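PDB 6WCI: cysteine desulfurase from Stenotrophomonas maltophilia, which probably removes sulfur from L-cysteine, releasing L-alanine and passing the sulfur to a carrier, with pyridoxal 5'-phosphate as cofactor. Local coordinates for residues K43-F48 and G375-S380. Residues are numbered along the deposited sequence; the frame is centred on the assembly and turned at random.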
loop_
_atom_site.group_PDB
_atom_site.type_symbol
_atom_site.label_atom_id
_atom_site.label_comp_id
_atom_site.label_asym_id
_atom_site.label_seq_id
_atom_site.Cartn_x
_atom_site.Cartn_y
_atom_site.Cartn_z
ATOM N N LYS B 43 -0.322 -28.450 -19.922
ATOM C CA LYS B 43 0.941 -28.174 -20.576
ATOM C C LYS B 43 1.860 -27.429 -19.619
ATOM O O LYS B 43 1.396 -26.812 -18.657
ATOM C CB LYS B 43 0.706 -27.343 -21.841
ATOM C CG LYS B 43 -0.065 -28.106 -22.912
ATOM C CD LYS B 43 -0.595 -27.191 -23.996
ATOM C CE LYS B 43 -1.074 -27.978 -25.198
ATOM N NZ LYS B 43 0.066 -28.605 -25.933
ATOM N N PRO B 44 3.174 -27.495 -19.827
ATOM C CA PRO B 44 4.083 -26.709 -18.983
ATOM C C PRO B 44 3.792 -25.219 -19.107
ATOM O O PRO B 44 3.396 -24.735 -20.165
ATOM C CB PRO B 44 5.470 -27.056 -19.532
ATOM C CG PRO B 44 5.293 -28.451 -20.148
ATOM C CD PRO B 44 3.887 -28.463 -20.686
ATOM N N LEU B 45 3.963 -24.492 -18.000
ATOM C CA LEU B 45 3.792 -23.044 -18.027
ATOM C C LEU B 45 5.012 -22.369 -18.641
ATOM O O LEU B 45 6.150 -22.664 -18.267
ATOM C CB LEU B 45 3.560 -22.499 -16.618
ATOM C CG LEU B 45 3.614 -20.976 -16.526
ATOM C CD1 LEU B 45 2.501 -20.356 -17.338
ATOM C CD2 LEU B 45 3.537 -20.535 -15.046
ATOM N N VAL B 46 4.775 -21.457 -19.574
ATOM C CA VAL B 46 5.822 -20.616 -20.141
ATOM C C VAL B 46 5.397 -19.181 -19.863
ATOM O O VAL B 46 4.563 -18.620 -20.584
ATOM C CB VAL B 46 6.026 -20.859 -21.641
ATOM C CG1 VAL B 46 7.070 -19.908 -22.186
ATOM C CG2 VAL B 46 6.434 -22.309 -21.905
ATOM N N TYR B 47 5.964 -18.584 -18.814
ATOM C CA TYR B 47 5.516 -17.282 -18.327
ATOM C C TYR B 47 6.328 -16.189 -19.011
ATOM O O TYR B 47 7.439 -15.863 -18.592
ATOM C CB TYR B 47 5.638 -17.196 -16.809
ATOM C CG TYR B 47 5.056 -15.913 -16.254
ATOM C CD1 TYR B 47 3.688 -15.775 -16.069
ATOM C CD2 TYR B 47 5.872 -14.831 -15.940
ATOM C CE1 TYR B 47 3.146 -14.601 -15.569
ATOM C CE2 TYR B 47 5.333 -13.642 -15.424
ATOM C CZ TYR B 47 3.970 -13.543 -15.252
ATOM O OH TYR B 47 3.409 -12.373 -14.775
ATOM N N PHE B 48 5.771 -15.621 -20.069
ATOM C CA PHE B 48 6.409 -14.546 -20.825
ATOM C C PHE B 48 5.662 -13.235 -20.604
ATOM O O PHE B 48 5.540 -12.411 -21.513
ATOM C CB PHE B 48 6.486 -14.882 -22.314
ATOM C CG PHE B 48 7.603 -15.857 -22.684
ATOM C CD1 PHE B 48 8.430 -16.414 -21.718
ATOM C CD2 PHE B 48 7.818 -16.200 -24.010
ATOM C CE1 PHE B 48 9.447 -17.302 -22.078
ATOM C CE2 PHE B 48 8.830 -17.079 -24.375
ATOM C CZ PHE B 48 9.644 -17.631 -23.409
ATOM N N GLY B 375 -0.210 -23.018 -22.936
ATOM C CA GLY B 375 0.537 -22.796 -21.717
ATOM C C GLY B 375 1.368 -21.533 -21.700
ATOM O O GLY B 375 1.985 -21.233 -20.669
ATOM N N VAL B 376 1.398 -20.784 -22.799
ATOM C CA VAL B 376 2.219 -19.587 -22.910
ATOM C C VAL B 376 1.433 -18.401 -22.376
ATOM O O VAL B 376 0.315 -18.129 -22.824
ATOM C CB VAL B 376 2.649 -19.338 -24.366
ATOM C CG1 VAL B 376 3.428 -18.035 -24.446
ATOM C CG2 VAL B 376 3.479 -20.489 -24.893
ATOM N N ALA B 377 2.017 -17.687 -21.425
ATOM C CA ALA B 377 1.398 -16.492 -20.867
ATOM C C ALA B 377 2.073 -15.265 -21.470
ATOM O O ALA B 377 3.256 -15.011 -21.229
ATOM C CB ALA B 377 1.498 -16.485 -19.344
ATOM N N VAL B 378 1.328 -14.522 -22.277
ATOM C CA VAL B 378 1.727 -13.201 -22.732
ATOM C C VAL B 378 0.551 -12.261 -22.515
ATOM O O VAL B 378 -0.525 -12.668 -22.081
ATOM C CB VAL B 378 2.177 -13.188 -24.212
ATOM C CG1 VAL B 378 3.339 -14.136 -24.433
ATOM C CG2 VAL B 378 1.018 -13.540 -25.123
ATOM N N ARG B 379 0.762 -10.995 -22.837
ATOM C CA ARG B 379 -0.252 -9.972 -22.653
ATOM C C ARG B 379 -0.467 -9.255 -23.973
ATOM O O ARG B 379 0.499 -8.815 -24.606
ATOM C CB ARG B 379 0.177 -8.981 -21.580
ATOM C CG ARG B 379 -0.793 -7.839 -21.344
ATOM C CD ARG B 379 -2.163 -8.362 -20.951
ATOM N NE ARG B 379 -2.984 -7.335 -20.317
ATOM C CZ ARG B 379 -4.311 -7.376 -20.274
ATOM N NH1 ARG B 379 -4.960 -8.392 -20.838
ATOM N NH2 ARG B 379 -4.989 -6.403 -19.680
ATOM N N SER B 380 -1.721 -9.118 -24.381
ATOM C CA SER B 380 -2.058 -8.316 -25.547
ATOM C C SER B 380 -2.961 -7.161 -25.139
ATOM O O SER B 380 -3.828 -7.316 -24.275
ATOM C CB SER B 380 -2.729 -9.156 -26.622
ATOM O OG SER B 380 -1.837 -10.152 -27.090
#
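With CG turned away from the backbone N in L45 (chi1 170°) and likewise in Y47, the L45 methyl CD1 comes within 3.5 Å of G375 O, and Y47 CD1 lies 4.0 Å from A377 CB, the methyl standing obliquely to the ring. The contact joins strand 43-47, broken at L45, to the start of the parallel strand 376-381 in the smaller mixed sheet of this class-V aminotransferase fold; the end-to-end directions of 43-48 and 375-378 differ by 16°. Three backbone hydrogen bonds join the segments, with V46 paired to V376 and Y47 to A377. V46 uses both its polar backbone atoms: its N reaches G375 O at 3.0 Å, approaching from above the carbonyl plane, while its O accepts A377 N at 2.8 Å, nearly straight. The third, F48 N to A377 O, is more bent at hydrogen (133°), although the donor lies in the carbonyl plane. G375, at positive phi, ends helix 364-373 in a Schellman motif. V46 and V376 share one face of the sheet, where F414 of helix 408-422 packs on V376 and meets the F48 ring; Y47 and A377 share the other, where H80 of the second subunit packs on A377. Y47 OH is hydrogen-bonded to T53 O. At the far end, F48 CB rests 3.9 Å from V378 CG1, while V46 CG1 lies over one face of the F48 ring, 3.5 Å above its plane and offset toward the rim.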